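Local coordinates for cupin type-2 domain-containing protein (Burkholderia xenovorans, PDB 2O8Q), which is of unknown function but has a cupin-like fold and binds a nickel ion, at residues Ala43-Ala48 and Glu111-Val116. Numbering follows the deposited sequence. Where two conformers were deposited one is given.
Sequences AHVIRA and EVLEIV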
ATOM      1  N   ALA A  43       9.300  -7.070  -6.082  1.00 17.58           N
ATOM      2  CA  ALA A  43      10.606  -6.446  -6.041  1.00 17.88           C
ATOM      3  C   ALA A  43      11.562  -7.360  -6.749  1.00 17.55           C
ATOM      4  O   ALA A  43      11.550  -8.591  -6.564  1.00 18.51           O
ATOM      5  CB  ALA A  43      11.072  -6.195  -4.614  1.00 19.03           C
ATOM      6  N   HIS A  44      12.385  -6.769  -7.571  1.00 17.87           N
ATOM      7  CA  HIS A  44      13.319  -7.545  -8.411  1.00 20.00           C
ATOM      8  C   HIS A  44      14.498  -6.713  -8.788  1.00 19.29           C
ATOM      9  O   HIS A  44      14.433  -5.496  -8.825  1.00 19.57           O
ATOM     10  CB  HIS A  44      12.585  -8.112  -9.618  1.00 20.36           C
ATOM     11  CG  HIS A  44      11.706  -7.083 -10.256  1.00 21.71           C
ATOM     12  ND1 HIS A  44      10.339  -7.030 -10.019  1.00 26.08           N
ATOM     13  CD2 HIS A  44      12.018  -5.962 -10.938  1.00 23.15           C
ATOM     14  CE1 HIS A  44       9.847  -5.964 -10.630  1.00 25.77           C
ATOM     15  NE2 HIS A  44      10.838  -5.340 -11.258  1.00 22.86           N
ATOM     16  N   VAL A  45      15.611  -7.387  -9.075  1.00 18.64           N
ATOM     17  CA  VAL A  45      16.815  -6.724  -9.567  1.00 18.79           C
ATOM     18  C   VAL A  45      16.844  -6.856 -11.101  1.00 20.71           C
ATOM     19  O   VAL A  45      16.619  -7.945 -11.683  1.00 20.74           O
ATOM     20  CB  VAL A  45      18.079  -7.289  -8.943  1.00 21.12           C
ATOM     21  CG1 VAL A  45      19.370  -6.641  -9.540  1.00 24.45           C
ATOM     22  CG2 VAL A  45      18.029  -7.167  -7.394  1.00 22.35           C
ATOM     23  N   ILE A  46      17.085  -5.726 -11.734  1.00 21.94           N
ATOM     24  CA  ILE A  46      17.102  -5.631 -13.173  1.00 21.91           C
ATOM     25  C   ILE A  46      18.551  -5.389 -13.595  1.00 20.80           C
ATOM     26  O   ILE A  46      19.216  -4.527 -13.059  1.00 21.07           O
ATOM     27  CB  ILE A  46      16.260  -4.436 -13.632  1.00 21.97           C
ATOM     28  CG1 ILE A  46      14.856  -4.447 -12.995  1.00 24.54           C
ATOM     29  CG2 ILE A  46      16.152  -4.383 -15.181  1.00 25.46           C
ATOM     30  CD1 ILE A  46      13.968  -3.328 -13.401  1.00 26.49           C
ATOM     31  N   ARG A  47      19.010  -6.164 -14.550  1.00 20.33           N
ATOM     32  CA  ARG A  47      20.362  -5.951 -15.081  1.00 20.58           C
ATOM     33  C   ARG A  47      20.314  -5.818 -16.601  1.00 21.32           C
ATOM     34  O   ARG A  47      19.540  -6.496 -17.282  1.00 23.07           O
ATOM     35  CB  ARG A  47      21.344  -7.022 -14.599  1.00 26.62           C
ATOM     36  CG  ARG A  47      21.385  -8.257 -15.269  1.00 35.47           C
ATOM     37  CD  ARG A  47      22.699  -8.985 -14.854  1.00 30.91           C
ATOM     38  NE  ARG A  47      22.589 -10.368 -15.253  1.00 33.67           N
ATOM     39  CZ  ARG A  47      23.261 -11.357 -14.684  1.00 32.79           C
ATOM     40  NH1 ARG A  47      24.045 -11.112 -13.638  1.00 31.77           N
ATOM     41  NH2 ARG A  47      23.081 -12.581 -15.125  1.00 40.71           N
ATOM     42  N   ALA A  48      21.150  -4.921 -17.109  1.00 21.10           N
ATOM     43  CA  ALA A  48      21.256  -4.717 -18.538  1.00 22.51           C
ATOM     44  C   ALA A  48      21.893  -5.919 -19.187  1.00 23.46           C
ATOM     45  O   ALA A  48      22.720  -6.606 -18.589  1.00 23.64           O
ATOM     46  CB  ALA A  48      22.074  -3.493 -18.830  1.00 21.21           C
ATOM     47  N   GLU A 111      22.777  -2.388 -12.837  0.50 19.48           N
ATOM     48  CA  GLU A 111      21.955  -3.267 -11.987  0.50 20.71           C
ATOM     49  C   GLU A 111      21.126  -2.375 -11.080  0.50 18.53           C
ATOM     50  O   GLU A 111      21.695  -1.532 -10.396  0.50 19.20           O
ATOM     51  CB  GLU A 111      22.866  -4.166 -11.154  0.50 23.12           C
ATOM     52  CG  GLU A 111      22.143  -5.316 -10.457  0.50 25.80           C
ATOM     53  CD  GLU A 111      23.091  -6.246  -9.715  0.50 29.05           C
ATOM     54  OE1 GLU A 111      24.202  -5.796  -9.353  0.50 42.80           O
ATOM     55  OE2 GLU A 111      22.725  -7.414  -9.490  0.50 32.42           O
ATOM     56  N   VAL A 112      19.805  -2.557 -11.061  1.00 18.93           N
ATOM     57  CA  VAL A 112      18.917  -1.672 -10.338  1.00 19.00           C
ATOM     58  C   VAL A 112      17.846  -2.507  -9.664  1.00 21.62           C
ATOM     59  O   VAL A 112      17.251  -3.386 -10.294  1.00 22.35           O
ATOM     60  CB  VAL A 112      18.351  -0.557 -11.286  1.00 21.52           C
ATOM     61  CG1 VAL A 112      17.601  -1.142 -12.452  1.00 27.37           C
ATOM     62  CG2 VAL A 112      17.503   0.458 -10.491  1.00 24.11           C
ATOM     63  N   LEU A 113      17.552  -2.197  -8.417  1.00 18.86           N
ATOM     64  CA  LEU A 113      16.451  -2.821  -7.702  1.00 18.81           C
ATOM     65  C   LEU A 113      15.198  -1.966  -7.912  1.00 19.57           C
ATOM     66  O   LEU A 113      15.209  -0.755  -7.757  1.00 19.86           O
ATOM     67  CB  LEU A 113      16.787  -2.862  -6.212  1.00 18.33           C
ATOM     68  CG  LEU A 113      15.742  -3.436  -5.253  1.00 18.39           C
ATOM     69  CD1 LEU A 113      15.489  -4.950  -5.472  1.00 20.24           C
ATOM     70  CD2 LEU A 113      16.144  -3.124  -3.751  1.00 19.95           C
ATOM     71  N   GLU A 114      14.110  -2.636  -8.262  1.00 18.60           N
ATOM     72  CA  GLU A 114      12.810  -2.023  -8.434  1.00 18.76           C
ATOM     73  C   GLU A 114      11.887  -2.637  -7.382  1.00 19.63           C
ATOM     74  O   GLU A 114      11.832  -3.850  -7.262  1.00 19.67           O
ATOM     75  CB  GLU A 114      12.191  -2.285  -9.823  1.00 19.35           C
ATOM     76  CG  GLU A 114      10.802  -1.653 -10.029  1.00 19.99           C
ATOM     77  CD  GLU A 114      10.255  -1.821 -11.420  1.00 23.93           C
ATOM     78  OE1 GLU A 114      10.699  -2.751 -12.158  1.00 24.11           O
ATOM     79  OE2 GLU A 114       9.340  -1.047 -11.821  1.00 23.34           O
ATOM     80  N   ILE A 115      11.161  -1.765  -6.664  1.00 18.05           N
ATOM     81  CA  ILE A 115      10.126  -2.143  -5.706  1.00 17.95           C
ATOM     82  C   ILE A 115       8.846  -1.479  -6.194  1.00 19.82           C
ATOM     83  O   ILE A 115       8.823  -0.281  -6.412  1.00 19.57           O
ATOM     84  CB  ILE A 115      10.448  -1.707  -4.273  1.00 18.93           C
ATOM     85  CG1 ILE A 115      11.888  -2.068  -3.895  1.00 18.96           C
ATOM     86  CG2 ILE A 115       9.363  -2.261  -3.315  1.00 22.33           C
ATOM     87  CD1 ILE A 115      12.937  -0.941  -4.090  1.00 20.13           C
ATOM     88  N   VAL A 116       7.757  -2.237  -6.336  0.50 18.62           N
ATOM     89  CA  VAL A 116       6.570  -1.723  -7.007  0.50 19.54           C
ATOM     90  C   VAL A 116       5.331  -2.383  -6.444  0.50 18.89           C
ATOM     91  O   VAL A 116       5.371  -3.565  -6.074  0.50 19.77           O
ATOM     92  CB  VAL A 116       6.657  -2.074  -8.521  0.50 19.24           C
ATOM     93  CG1 VAL A 116       6.372  -3.618  -8.765  0.50 17.81           C
ATOM     94  CG2 VAL A 116       5.708  -1.238  -9.408  0.50 18.43           C
TER
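H44 and E114 face each other as a hydrogen-bonded pair of two antiparallel strands, 43-48 and 111-116, and bond twice through the backbone: H44 N gives to E114 O at 3.0 Å, and E114 N returns to H44 O in an almost straight bond (176°). The pattern recurs at the next hydrogen-bonded pair, where I46 N reaches V112 O at 2.8 Å and V112 N reaches I46 O.

The same H44-E114 pair adds a side-chain bond. H44 NE2 donates to E114 OE1 at 2.7 Å; the oxygen lies near the imidazole plane but is met from above the carboxylate plane, the two planes standing 82° apart. I46 CD1 touches this same E114 OE1 at 3.5 Å, a methyl against the oxygen that H44 holds. A chi1 of 45° sets CG of H44 between its own N and carbonyl carbon, folding the ring back over E114 O. E114 runs out fully extended beside it, and its OE2 is held by Q66.

Apolar contacts fill in on both faces. Beside H44 and E114, I46 CB packs on V112 CG1 at 3.7 Å. On the other face V45 CG2 meets L113 CD1 at 3.9 Å, and Y69 of the second subunit packs against both residues.

These are neighbouring strands of a cupin beta-barrel: E114 lies on the face shared with H44, I46 and V112, its side chain about 6 Å from the nickel bound by H59, H61 and H101.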